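Local coordinates for protein transcriptional regulator (Vibrio virus VP882, PDB 7DWM) that probably binds DNA as a LuxR-family transcriptional regulator of a vibriophage, and holds the small molecule 3,5-dimethylpyrazin-2-ol in a PAS-type domain, at residues E8-Y13 against I111-R116; G29-K34 against A118-H123; D64-A69 against V93-N98; G99-T104 against L127-G132. One frame throughout, in Å; residues are numbered along the deposited sequence.

Overall arrangement
From the N terminus, helix 7-21 enters first, and contact 1 closes a long loop by setting it against the turn 111-116. Contact 2 follows at once, pairing strand 28-32 with strand 119-126. Its loop crosses that of contact 1, and the two contacts touch where Met112 packs on Ala118. Contact 3, which brings the loop 64-69 onto strand 88-96, is nested inside both loops. Contact 4 opens after contact 3 has closed, and joins strand 99-110 to the start of helix 127-139; it crosses contacts 1 and 2. Contacts 3 and 4 meet along neighbouring strands of the PAS sheet, whereas contacts 1 and 4, with centres about 34 Å apart, both reach the second subunit.

Contact 1: E8-Y13 against I111-R116; sequences EGDDAY and IMPSGR
Tyr13 lays one face of its ring against the Pro113 ring, with CD of the proline 4.0 Å from the Tyr13 ring centroid and 24° off the normal, a CH-pi contact displaced toward the rim on the CG side. Extension of the tyrosine away from its own helix, CG anti to the backbone N (chi1 169°), carries the phenol past Met112, whose side chain crosses it at about a right angle and brings CG to 3.4 Å from Tyr13 CE1. At the far end Tyr13 OH lies 2.9 Å from Ile111 O. One helical turn back, Asp10 runs alongside Pro113 in the opposite sense and puts OD2 3.3 Å from Pro113 CG, while OD1, the other carboxylate oxygen, lies beside Ser114 CB. The helix is the N-terminal 7-21, and 111-116 is the hairpin connection between strands 99-110 and 119-126 of the PAS sheet, so the pairing lays the helix against one end of that sheet. Within the turn, Ser114 OG accepts from Arg116 N at 2.9 Å and makes an ST turn. Arg116 NH2 stands 4.6 Å from Asp10 OD1, beyond salt-bridge range, where it may still feel a modest attraction. The site also belongs to the dimer interface: His19 of the second subunit meets the Tyr13 ring with planes at about 60° and packs on Pro113.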
loop_
_atom_site.group_PDB
_atom_site.type_symbol
_atom_site.label_atom_id
_atom_site.label_comp_id
_atom_site.label_asym_id
_atom_site.label_seq_id
_atom_site.Cartn_x
_atom_site.Cartn_y
_atom_site.Cartn_z
ATOM N N GLU A 8 3.794 -14.354 -33.888
ATOM C CA GLU A 8 2.554 -13.644 -34.181
ATOM C C GLU A 8 1.832 -13.284 -32.897
ATOM O O GLU A 8 1.446 -12.126 -32.683
ATOM C CB GLU A 8 1.652 -14.510 -35.063
ATOM C CG GLU A 8 2.381 -15.219 -36.186
ATOM C CD GLU A 8 2.249 -14.522 -37.527
ATOM O OE1 GLU A 8 2.688 -15.113 -38.535
ATOM O OE2 GLU A 8 1.706 -13.396 -37.584
ATOM N N GLY A 9 1.688 -14.259 -32.000
ATOM C CA GLY A 9 1.003 -14.012 -30.751
ATOM C C GLY A 9 1.818 -13.165 -29.802
ATOM O O GLY A 9 1.258 -12.367 -29.050
ATOM N N ASP A 10 3.148 -13.278 -29.857
ATOM C CA ASP A 10 3.967 -12.456 -28.974
ATOM C C ASP A 10 3.991 -10.992 -29.394
ATOM O O ASP A 10 4.335 -10.132 -28.576
ATOM C CB ASP A 10 5.395 -12.991 -28.917
ATOM C CG ASP A 10 5.560 -14.093 -27.904
ATOM O OD1 ASP A 10 6.695 -14.587 -27.773
ATOM O OD2 ASP A 10 4.565 -14.465 -27.244
ATOM N N ASP A 11 3.643 -10.687 -30.647
ATOM C CA ASP A 11 3.503 -9.291 -31.050
ATOM C C ASP A 11 2.068 -8.779 -30.967
ATOM O O ASP A 11 1.849 -7.596 -30.643
ATOM C CB ASP A 11 4.018 -9.117 -32.484
ATOM C CG ASP A 11 4.212 -7.666 -32.865
ATOM O OD1 ASP A 11 3.204 -7.002 -33.178
ATOM O OD2 ASP A 11 5.369 -7.193 -32.860
ATOM N N ALA A 12 1.087 -9.667 -31.143
ATOM C CA ALA A 12 -0.294 -9.313 -30.837
ATOM C C ALA A 12 -0.478 -9.007 -29.357
ATOM O O ALA A 12 -1.171 -8.051 -28.998
ATOM C CB ALA A 12 -1.234 -10.436 -31.275
ATOM N N TYR A 13 0.141 -9.804 -28.483
ATOM C CA TYR A 13 0.056 -9.577 -27.045
ATOM C C TYR A 13 0.707 -8.254 -26.643
ATOM O O TYR A 13 0.183 -7.529 -25.788
ATOM C CB TYR A 13 0.684 -10.769 -26.316
ATOM C CG TYR A 13 0.907 -10.591 -24.835
ATOM C CD1 TYR A 13 2.174 -10.335 -24.337
ATOM C CD2 TYR A 13 -0.145 -10.694 -23.933
ATOM C CE1 TYR A 13 2.392 -10.175 -22.982
ATOM C CE2 TYR A 13 0.066 -10.534 -22.568
ATOM C CZ TYR A 13 1.340 -10.275 -22.102
ATOM O OH TYR A 13 1.578 -10.111 -20.755
ATOM N N ILE A 111 5.920 -11.793 -18.658
ATOM C CA ILE A 111 5.677 -13.074 -19.313
ATOM C C ILE A 111 4.598 -12.894 -20.364
ATOM O O ILE A 111 3.730 -12.023 -20.267
ATOM C CB ILE A 111 5.323 -14.135 -18.250
ATOM C CG1 ILE A 111 6.258 -14.033 -17.044
ATOM C CG2 ILE A 111 5.338 -15.541 -18.828
ATOM C CD1 ILE A 111 5.700 -13.231 -15.899
ATOM N N MET A 112 4.714 -13.695 -21.414
ATOM C CA MET A 112 3.871 -13.613 -22.595
ATOM C C MET A 112 3.518 -15.015 -23.059
ATOM O O MET A 112 4.026 -15.988 -22.491
ATOM C CB MET A 112 4.603 -12.892 -23.734
ATOM C CG MET A 112 5.407 -11.660 -23.402
ATOM S SD MET A 112 6.926 -11.627 -24.381
ATOM C CE MET A 112 7.730 -13.120 -23.791
ATOM N N PRO A 113 2.681 -15.180 -24.107
ATOM C CA PRO A 113 2.323 -16.538 -24.529
ATOM C C PRO A 113 3.541 -17.322 -25.007
ATOM O O PRO A 113 3.436 -18.509 -25.330
ATOM C CB PRO A 113 1.317 -16.300 -25.666
ATOM C CG PRO A 113 1.488 -14.881 -26.057
ATOM C CD PRO A 113 1.807 -14.196 -24.766
ATOM N N SER A 114 4.698 -16.644 -25.066
ATOM C CA SER A 114 5.976 -17.349 -25.103
ATOM C C SER A 114 6.241 -18.127 -23.820
ATOM O O SER A 114 6.648 -19.300 -23.865
ATOM C CB SER A 114 7.093 -16.340 -25.363
ATOM O OG SER A 114 8.292 -16.722 -24.722
ATOM N N GLY A 115 6.024 -17.498 -22.667
ATOM C CA GLY A 115 6.474 -18.034 -21.402
ATOM C C GLY A 115 7.870 -17.607 -20.993
ATOM O O GLY A 115 8.327 -17.987 -19.903
ATOM N N ARG A 116 8.571 -16.865 -21.845
ATOM C CA ARG A 116 9.919 -16.383 -21.597
ATOM C C ARG A 116 9.881 -15.079 -20.818
ATOM O O ARG A 116 8.935 -14.298 -20.923
ATOM C CB ARG A 116 10.659 -16.164 -22.918
ATOM C CG ARG A 116 12.128 -15.849 -22.764
ATOM C CD ARG A 116 12.746 -15.403 -24.079
ATOM N NE ARG A 116 11.758 -14.852 -25.000
ATOM C CZ ARG A 116 11.684 -13.569 -25.336
ATOM N NH1 ARG A 116 12.547 -12.694 -24.835
ATOM N NH2 ARG A 116 10.747 -13.165 -26.180
#

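Contact 2: G29-K34 against A118-H123; sequences GIKDTK and AGTIFH. With A1U (3,5-dimethylpyrazin-2-ol), chain C.
An antiparallel ladder joins residues 29-31 to 120-122, with Gly29 and Phe122 as one hydrogen-bonded pair and Lys31 and Thr120 as the other. Phe122 N donates a hydrogen bond to Gly29 O at 2.8 Å, nearly straight at 169°, and Thr120 N donates likewise to Lys31 O at 2.9 Å; the return bonds from Gly29 N and Lys31 N are more bent. Between these pairs, Ile30 and Ile121 form a non-hydrogen-bonded pair whose CG2 methyls meet at 3.4 Å, on the sheet face covered by Phe21 of helix 7-21. These are the first and last strands of the PAS domain, side by side in its sheet. The opposite face carries Lys31, Thr120 and Phe122, of which Lys31 and Phe122 line the pocket for 3,5-dimethylpyrazin-2-ol. Phe122 has CG between the backbone N and the carbonyl carbon (chi1 63°), which folds its ring back over the neighbouring strand; Gly29 CA sits under one ring face, 3.7 Å from the Phe122 centroid, where a glycine lets the ring lie flat on the backbone. Over the other face comes the ligand methyl CAH, 3.7 Å above the plane and over its centre. Lys31 crosses Phe122 at about a right angle and sends NZ to ligand OAI, a weak hydrogen bond of 3.3 Å. That ammonium also makes salt bridges to Asp60 and Asp78, which probably keep it charged and fix its position, while Thr120 OG1 is hydrogen-bonded to Asp78 as well.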
loop_
_atom_site.group_PDB
_atom_site.type_symbol
_atom_site.label_atom_id
_atom_site.label_comp_id
_atom_site.label_asym_id
_atom_site.label_seq_id
_atom_site.Cartn_x
_atom_site.Cartn_y
_atom_site.Cartn_z
ATOM N N GLY A 29 4.299 1.192 -18.349
ATOM C CA GLY A 29 5.208 0.870 -19.441
ATOM C C GLY A 29 5.866 -0.476 -19.245
ATOM O O GLY A 29 5.682 -1.138 -18.223
ATOM N N ILE A 30 6.595 -0.901 -20.280
ATOM C CA ILE A 30 7.373 -2.138 -20.252
ATOM C C ILE A 30 8.708 -1.902 -20.956
ATOM O O ILE A 30 8.793 -1.170 -21.952
ATOM C CB ILE A 30 6.603 -3.343 -20.861
ATOM C CG1 ILE A 30 6.500 -3.295 -22.392
ATOM C CG2 ILE A 30 5.229 -3.500 -20.247
ATOM C CD1 ILE A 30 7.700 -3.872 -23.114
ATOM N N LYS A 31 9.760 -2.508 -20.421
ATOM C CA LYS A 31 11.046 -2.529 -21.106
ATOM C C LYS A 31 11.570 -3.959 -21.161
ATOM O O LYS A 31 10.979 -4.882 -20.597
ATOM C CB LYS A 31 12.059 -1.576 -20.467
ATOM C CG LYS A 31 12.187 -1.678 -18.986
ATOM C CD LYS A 31 12.244 -0.282 -18.423
ATOM C CE LYS A 31 12.533 -0.311 -16.957
ATOM N NZ LYS A 31 12.889 1.026 -16.440
ATOM N N ASP A 32 12.713 -4.118 -21.822
ATOM C CA ASP A 32 13.256 -5.407 -22.217
ATOM C C ASP A 32 14.279 -5.896 -21.193
ATOM O O ASP A 32 14.459 -5.303 -20.125
ATOM C CB ASP A 32 13.863 -5.273 -23.616
ATOM C CG ASP A 32 14.142 -6.602 -24.276
ATOM O OD1 ASP A 32 15.314 -6.830 -24.631
ATOM O OD2 ASP A 32 13.201 -7.409 -24.446
ATOM N N THR A 33 14.961 -6.998 -21.521
ATOM C CA THR A 33 16.025 -7.537 -20.688
ATOM C C THR A 33 17.281 -6.683 -20.742
ATOM O O THR A 33 18.193 -6.901 -19.937
ATOM C CB THR A 33 16.357 -8.974 -21.098
ATOM O OG1 THR A 33 17.465 -9.450 -20.323
ATOM C CG2 THR A 33 16.725 -9.040 -22.576
ATOM N N LYS A 34 17.371 -5.757 -21.693
ATOM C CA LYS A 34 18.421 -4.753 -21.714
ATOM C C LYS A 34 17.960 -3.449 -21.070
ATOM O O LYS A 34 18.604 -2.407 -21.250
ATOM C CB LYS A 34 18.895 -4.522 -23.147
ATOM C CG LYS A 34 19.828 -5.606 -23.666
ATOM C CD LYS A 34 19.575 -5.904 -25.132
ATOM C CE LYS A 34 20.518 -5.114 -26.025
ATOM N NZ LYS A 34 20.230 -5.328 -27.470
ATOM N N ALA A 118 10.666 -11.762 -20.925
ATOM C CA ALA A 118 11.083 -10.849 -21.989
ATOM C C ALA A 118 11.635 -9.542 -21.456
ATOM O O ALA A 118 12.465 -8.911 -22.120
ATOM C CB ALA A 118 9.929 -10.557 -22.941
ATOM N N GLY A 119 11.203 -9.137 -20.269
ATOM C CA GLY A 119 11.636 -7.899 -19.662
ATOM C C GLY A 119 10.844 -7.627 -18.404
ATOM O O GLY A 119 10.629 -8.536 -17.599
ATOM N N THR A 120 10.370 -6.398 -18.233
ATOM C CA THR A 120 9.602 -6.025 -17.055
ATOM C C THR A 120 8.501 -5.051 -17.440
ATOM O O THR A 120 8.611 -4.324 -18.431
ATOM C CB THR A 120 10.474 -5.378 -15.964
ATOM O OG1 THR A 120 10.977 -4.119 -16.429
ATOM C CG2 THR A 120 11.646 -6.272 -15.583
ATOM N N ILE A 121 7.440 -5.049 -16.635
ATOM C CA ILE A 121 6.380 -4.049 -16.683
ATOM C C ILE A 121 6.514 -3.196 -15.434
ATOM O O ILE A 121 6.787 -3.717 -14.345
ATOM C CB ILE A 121 4.970 -4.677 -16.753
ATOM C CG1 ILE A 121 4.925 -5.867 -17.715
ATOM C CG2 ILE A 121 3.903 -3.633 -17.091
ATOM C CD1 ILE A 121 4.928 -7.196 -17.012
ATOM N N PHE A 122 6.350 -1.886 -15.588
ATOM C CA PHE A 122 6.397 -0.962 -14.469
ATOM C C PHE A 122 5.111 -0.150 -14.433
ATOM O O PHE A 122 4.609 0.306 -15.473
ATOM C CB PHE A 122 7.634 -0.036 -14.531
ATOM C CG PHE A 122 7.664 0.882 -15.722
ATOM C CD1 PHE A 122 8.418 0.561 -16.839
ATOM C CD2 PHE A 122 6.971 2.085 -15.713
ATOM C CE1 PHE A 122 8.454 1.403 -17.933
ATOM C CE2 PHE A 122 7.000 2.925 -16.807
ATOM C CZ PHE A 122 7.748 2.589 -17.916
ATOM N N HIS A 123 4.574 -0.013 -13.219
ATOM C CA HIS A 123 3.374 0.756 -12.920
ATOM C C HIS A 123 3.741 1.822 -11.884
ATOM O O HIS A 123 4.104 1.460 -10.744
ATOM C CB HIS A 123 2.248 -0.145 -12.420
ATOM C CG HIS A 123 0.984 0.585 -12.084
ATOM N ND1 HIS A 123 0.059 0.096 -11.187
ATOM C CD2 HIS A 123 0.488 1.764 -12.530
ATOM C CE1 HIS A 123 -0.952 0.943 -11.093
ATOM N NE2 HIS A 123 -0.715 1.963 -11.897
HETATM C CAB A1U C . 11.630 5.167 -11.937
HETATM C CAC A1U C . 11.068 5.904 -13.008
HETATM C CAE A1U C . 11.159 3.981 -14.345
HETATM C CAF A1U C . 11.717 3.328 -13.226
HETATM C CAG A1U C . 10.728 7.357 -12.811
HETATM C CAH A1U C . 10.911 3.291 -15.652
HETATM N NAA A1U C . 11.972 3.854 -12.028
HETATM N NAD A1U C . 10.842 5.282 -14.202
HETATM O OAI A1U C . 12.033 1.970 -13.422
#

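Contact 3: D64-A69 against V93-N98; sequences DCETAA and VHPYAN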
loop_
_atom_site.group_PDB
_atom_site.type_symbol
_atom_site.label_atom_id
_atom_site.label_comp_id
_atom_site.label_asym_id
_atom_site.label_seq_id
_atom_site.Cartn_x
_atom_site.Cartn_y
_atom_site.Cartn_z
ATOM N N ASP A 64 15.721 15.213 -20.488
ATOM C CA ASP A 64 14.936 16.275 -19.847
ATOM C C ASP A 64 14.322 15.906 -18.483
ATOM O O ASP A 64 13.235 16.383 -18.131
ATOM C CB ASP A 64 13.824 16.711 -20.804
ATOM C CG ASP A 64 14.344 17.543 -21.988
ATOM O OD1 ASP A 64 15.462 17.285 -22.454
ATOM O OD2 ASP A 64 13.621 18.447 -22.463
ATOM N N CYS A 65 15.069 15.161 -17.657
ATOM C CA CYS A 65 14.581 14.992 -16.288
ATOM C C CYS A 65 15.648 14.351 -15.427
ATOM O O CYS A 65 16.478 13.582 -15.914
ATOM C CB CYS A 65 13.292 14.157 -16.214
ATOM S SG CYS A 65 12.593 14.155 -14.550
ATOM N N GLU A 66 15.595 14.672 -14.137
ATOM C CA GLU A 66 16.642 14.293 -13.198
ATOM C C GLU A 66 16.628 12.801 -12.905
ATOM O O GLU A 66 17.630 12.273 -12.402
ATOM C CB GLU A 66 16.486 15.079 -11.891
ATOM C CG GLU A 66 16.425 16.586 -12.074
ATOM C CD GLU A 66 17.703 17.286 -11.655
ATOM O OE1 GLU A 66 17.694 18.533 -11.591
ATOM O OE2 GLU A 66 18.712 16.592 -11.393
ATOM N N THR A 67 15.503 12.130 -13.191
ATOM C CA THR A 67 15.421 10.681 -13.076
ATOM C C THR A 67 16.652 9.996 -13.637
ATOM O O THR A 67 17.108 8.993 -13.078
ATOM C CB THR A 67 14.171 10.177 -13.798
ATOM O OG1 THR A 67 13.956 10.934 -14.990
ATOM C CG2 THR A 67 12.949 10.319 -12.900
ATOM N N ALA A 68 17.221 10.535 -14.718
ATOM C CA ALA A 68 18.330 9.875 -15.399
ATOM C C ALA A 68 19.511 9.612 -14.473
ATOM O O ALA A 68 20.258 8.645 -14.681
ATOM C CB ALA A 68 18.783 10.711 -16.600
ATOM N N ALA A 69 19.704 10.448 -13.449
ATOM C CA ALA A 69 20.834 10.237 -12.552
ATOM C C ALA A 69 20.748 8.906 -11.818
ATOM O O ALA A 69 21.786 8.361 -11.422
ATOM C CB ALA A 69 20.932 11.383 -11.544
ATOM N N VAL A 93 11.284 8.833 -5.153
ATOM C CA VAL A 93 11.058 10.229 -4.811
ATOM C C VAL A 93 12.001 11.061 -5.667
ATOM O O VAL A 93 13.233 10.957 -5.540
ATOM C CB VAL A 93 11.264 10.489 -3.312
ATOM C CG1 VAL A 93 10.997 11.947 -2.998
ATOM C CG2 VAL A 93 10.337 9.593 -2.503
ATOM N N HIS A 94 11.424 11.884 -6.542
ATOM C CA HIS A 94 12.222 12.517 -7.582
ATOM C C HIS A 94 11.683 13.899 -7.901
ATOM O O HIS A 94 10.475 14.139 -7.781
ATOM C CB HIS A 94 12.237 11.678 -8.869
ATOM C CG HIS A 94 13.051 10.430 -8.771
ATOM N ND1 HIS A 94 14.427 10.430 -8.827
ATOM C CD2 HIS A 94 12.682 9.138 -8.627
ATOM C CE1 HIS A 94 14.872 9.191 -8.715
ATOM N NE2 HIS A 94 13.832 8.387 -8.595
ATOM N N PRO A 95 12.547 14.823 -8.326
ATOM C CA PRO A 95 12.091 16.088 -8.932
ATOM C C PRO A 95 11.651 15.866 -10.378
ATOM O O PRO A 95 12.358 16.144 -11.346
ATOM C CB PRO A 95 13.334 16.974 -8.829
ATOM C CG PRO A 95 14.469 16.014 -8.936
ATOM C CD PRO A 95 14.016 14.743 -8.255
ATOM N N TYR A 96 10.439 15.339 -10.528
ATOM C CA TYR A 96 9.895 15.059 -11.843
ATOM C C TYR A 96 9.622 16.367 -12.587
ATOM O O TYR A 96 9.718 17.467 -12.031
ATOM C CB TYR A 96 8.626 14.215 -11.722
ATOM C CG TYR A 96 8.856 12.864 -11.072
ATOM C CD1 TYR A 96 9.602 11.881 -11.710
ATOM C CD2 TYR A 96 8.332 12.574 -9.819
ATOM C CE1 TYR A 96 9.815 10.648 -11.121
ATOM C CE2 TYR A 96 8.542 11.346 -9.221
ATOM C CZ TYR A 96 9.283 10.387 -9.876
ATOM O OH TYR A 96 9.495 9.164 -9.284
ATOM N N ALA A 97 9.259 16.230 -13.864
ATOM C CA ALA A 97 9.149 17.368 -14.773
ATOM C C ALA A 97 8.219 18.468 -14.272
ATOM O O ALA A 97 8.264 19.579 -14.814
ATOM C CB ALA A 97 8.678 16.888 -16.145
ATOM N N ASN A 98 7.388 18.205 -13.267
ATOM C CA ASN A 98 6.505 19.225 -12.713
ATOM C C ASN A 98 6.599 19.264 -11.194
ATOM O O ASN A 98 5.586 19.349 -10.491
ATOM C CB ASN A 98 5.063 19.016 -13.164
ATOM C CG ASN A 98 4.309 20.326 -13.313
ATOM O OD1 ASN A 98 4.394 21.203 -12.453
ATOM N ND2 ASN A 98 3.574 20.468 -14.410
#
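Both ring nitrogens of His94 are held by hydrogen bonds, NE2 by Asp92 OD1 and ND1 by Gln232 OE1, and over one face of this fixed imidazole comes the methyl of Thr67, CG2 standing 4.1 Å above the plane and offset toward the rim. This is where the loop between helices 42-47 and 71-80 of the PAS domain drops onto strand 88-96. The same methyl also reaches the next aromatic on the strand: Thr67 CG2 is 3.6 Å from Tyr96 CE1, the two side chains crossing at about a right angle. CG2 is turned there because it lies anti to its own carbonyl carbon, with OG1 tucked between the backbone N and that carbon (chi1 38°). Thr67 and Tyr96 both touch the bound 3,5-dimethylpyrazin-2-ol, so the seam doubles as a stretch of pocket wall. Tyr96 is steadied from other directions: its OH is hydrogen-bonded to the backbone O of Asp92, His94 CB lies over one face of its ring, and Phe103 meets that ring edge-to-face. Farther toward solvent the packing passes to Pro95, the centre of an inverse gamma turn whose bond from Tyr96 N to His94 O is weak. Glu66 crosses the proline at about a right angle and applies its aliphatic part alone, CB and CG each 3.7 Å from Pro95 CG. Last comes Cys65, its sulfur held anti to the backbone N (chi1 -172°) and directed at the bend of the strand, with SG 3.8 Å from Pro95 O and 3.9 Å from Tyr96 CA.

Contact 4: G99-T104 against L127-G132; sequences GWRVFT and LTDTAG
Arg101 and Thr128 cross at about a right angle, the flat guanidinium lying over the threonine with Thr128 CB 4.0 Å from its plane, near the centre. Bends at chi2 and chi3 fold the arginine back over Thr128. Thr128 OG1 also sits over that face, badly placed to accept an N-H; what ties the two side chains together is Asp126, which takes a salt bridge from Arg101 NH2 on OD1 and a hydrogen bond with Thr128 OG1 on OD2. The other branch of Thr128, its methyl, points at the strand, CG2 standing 3.9 Å from Val102 CB. Next to it the backbones join: Leu127 N donates to Val102 O at 2.9 Å, with an N-H...O angle of 147°. Leu127 then crosses Thr104 obliquely, its CG 3.5 Å from Thr104 OG1. Here the chain turns out of the PAS sheet: the short strand and helix axes run at 74° to each other, strand 88-96 flanks 99-104 on one side and strand 119-126 on the other, and helix 127-139 begins beside the second subunit, whose Ile134 packs on Leu127.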
loop_
_atom_site.group_PDB
_atom_site.type_symbol
_atom_site.label_atom_id
_atom_site.label_comp_id
_atom_site.label_asym_id
_atom_site.label_seq_id
_atom_site.Cartn_x
_atom_site.Cartn_y
_atom_site.Cartn_z
ATOM N N GLY A 99 7.813 19.200 -10.665
ATOM C CA GLY A 99 8.049 19.320 -9.241
ATOM C C GLY A 99 8.423 17.992 -8.604
ATOM O O GLY A 99 8.430 16.935 -9.235
ATOM N N TRP A 100 8.780 18.078 -7.327
ATOM C CA TRP A 100 9.098 16.878 -6.566
ATOM C C TRP A 100 7.835 16.064 -6.322
ATOM O O TRP A 100 6.785 16.606 -5.968
ATOM C CB TRP A 100 9.748 17.245 -5.233
ATOM C CG TRP A 100 11.209 17.553 -5.338
ATOM C CD1 TRP A 100 11.771 18.748 -5.684
ATOM C CD2 TRP A 100 12.298 16.653 -5.093
ATOM N NE1 TRP A 100 13.141 18.646 -5.671
ATOM C CE2 TRP A 100 13.490 17.371 -5.311
ATOM C CE3 TRP A 100 12.381 15.310 -4.712
ATOM C CZ2 TRP A 100 14.749 16.792 -5.161
ATOM C CZ3 TRP A 100 13.633 14.737 -4.561
ATOM C CH2 TRP A 100 14.800 15.477 -4.786
ATOM N N ARG A 101 7.944 14.750 -6.502
ATOM C CA ARG A 101 6.835 13.853 -6.223
ATOM C C ARG A 101 7.357 12.574 -5.587
ATOM O O ARG A 101 8.527 12.191 -5.739
ATOM C CB ARG A 101 6.020 13.507 -7.485
ATOM C CG ARG A 101 5.447 14.697 -8.252
ATOM C CD ARG A 101 4.398 15.454 -7.447
ATOM N NE ARG A 101 3.064 14.868 -7.543
ATOM C CZ ARG A 101 1.942 15.525 -7.264
ATOM N NH1 ARG A 101 1.992 16.791 -6.870
ATOM N NH2 ARG A 101 0.769 14.916 -7.375
ATOM N N VAL A 102 6.445 11.918 -4.876
ATOM C CA VAL A 102 6.672 10.651 -4.196
ATOM C C VAL A 102 5.869 9.610 -4.965
ATOM O O VAL A 102 4.652 9.498 -4.787
ATOM C CB VAL A 102 6.243 10.707 -2.725
ATOM C CG1 VAL A 102 6.537 9.387 -2.028
ATOM C CG2 VAL A 102 6.923 11.867 -2.008
ATOM N N PHE A 103 6.528 8.861 -5.840
ATOM C CA PHE A 103 5.859 7.819 -6.592
ATOM C C PHE A 103 6.182 6.450 -6.016
ATOM O O PHE A 103 7.215 6.233 -5.378
ATOM C CB PHE A 103 6.264 7.864 -8.067
ATOM C CG PHE A 103 5.296 8.605 -8.935
ATOM C CD1 PHE A 103 4.569 7.940 -9.908
ATOM C CD2 PHE A 103 5.110 9.967 -8.779
ATOM C CE1 PHE A 103 3.673 8.622 -10.711
ATOM C CE2 PHE A 103 4.215 10.655 -9.578
ATOM C CZ PHE A 103 3.498 9.981 -10.546
ATOM N N THR A 104 5.266 5.526 -6.258
ATOM C CA THR A 104 5.514 4.099 -6.154
ATOM C C THR A 104 5.597 3.545 -7.569
ATOM O O THR A 104 4.651 3.695 -8.349
ATOM C CB THR A 104 4.393 3.434 -5.353
ATOM O OG1 THR A 104 4.539 3.758 -3.963
ATOM C CG2 THR A 104 4.355 1.929 -5.565
ATOM N N LEU A 127 1.778 8.953 -5.136
ATOM C CA LEU A 127 1.390 8.813 -3.741
ATOM C C LEU A 127 1.121 10.137 -3.035
ATOM O O LEU A 127 0.508 10.127 -1.964
ATOM C CB LEU A 127 2.460 8.034 -2.974
ATOM C CG LEU A 127 2.502 6.539 -3.294
ATOM C CD1 LEU A 127 3.098 5.777 -2.131
ATOM C CD2 LEU A 127 1.112 6.007 -3.634
ATOM N N THR A 128 1.569 11.266 -3.590
ATOM C CA THR A 128 1.523 12.534 -2.860
ATOM C C THR A 128 0.098 12.942 -2.484
ATOM O O THR A 128 -0.200 13.176 -1.307
ATOM C CB THR A 128 2.177 13.630 -3.705
ATOM O OG1 THR A 128 1.398 13.841 -4.888
ATOM C CG2 THR A 128 3.583 13.224 -4.111
ATOM N N ASP A 129 -0.796 13.048 -3.469
ATOM C CA ASP A 129 -2.166 13.478 -3.187
ATOM C C ASP A 129 -2.981 12.374 -2.516
ATOM O O ASP A 129 -3.735 12.621 -1.556
ATOM C CB ASP A 129 -2.846 13.947 -4.476
ATOM C CG ASP A 129 -2.917 12.858 -5.530
ATOM O OD1 ASP A 129 -2.034 11.973 -5.531
ATOM O OD2 ASP A 129 -3.855 12.887 -6.356
ATOM N N THR A 130 -2.842 11.148 -3.016
ATOM C CA THR A 130 -3.660 10.059 -2.515
ATOM C C THR A 130 -3.278 9.658 -1.101
ATOM O O THR A 130 -4.126 9.135 -0.380
ATOM C CB THR A 130 -3.563 8.854 -3.449
ATOM O OG1 THR A 130 -2.234 8.320 -3.407
ATOM C CG2 THR A 130 -3.897 9.263 -4.877
ATOM N N ALA A 131 -2.051 9.946 -0.662
ATOM C CA ALA A 131 -1.705 9.703 0.733
ATOM C C ALA A 131 -2.615 10.498 1.659
ATOM O O ALA A 131 -3.224 9.939 2.577
ATOM C CB ALA A 131 -0.235 10.055 0.975
ATOM N N GLY A 132 -2.765 11.798 1.398
ATOM C CA GLY A 132 -3.668 12.604 2.204
ATOM C C GLY A 132 -5.124 12.203 2.049
ATOM O O GLY A 132 -5.876 12.167 3.036
#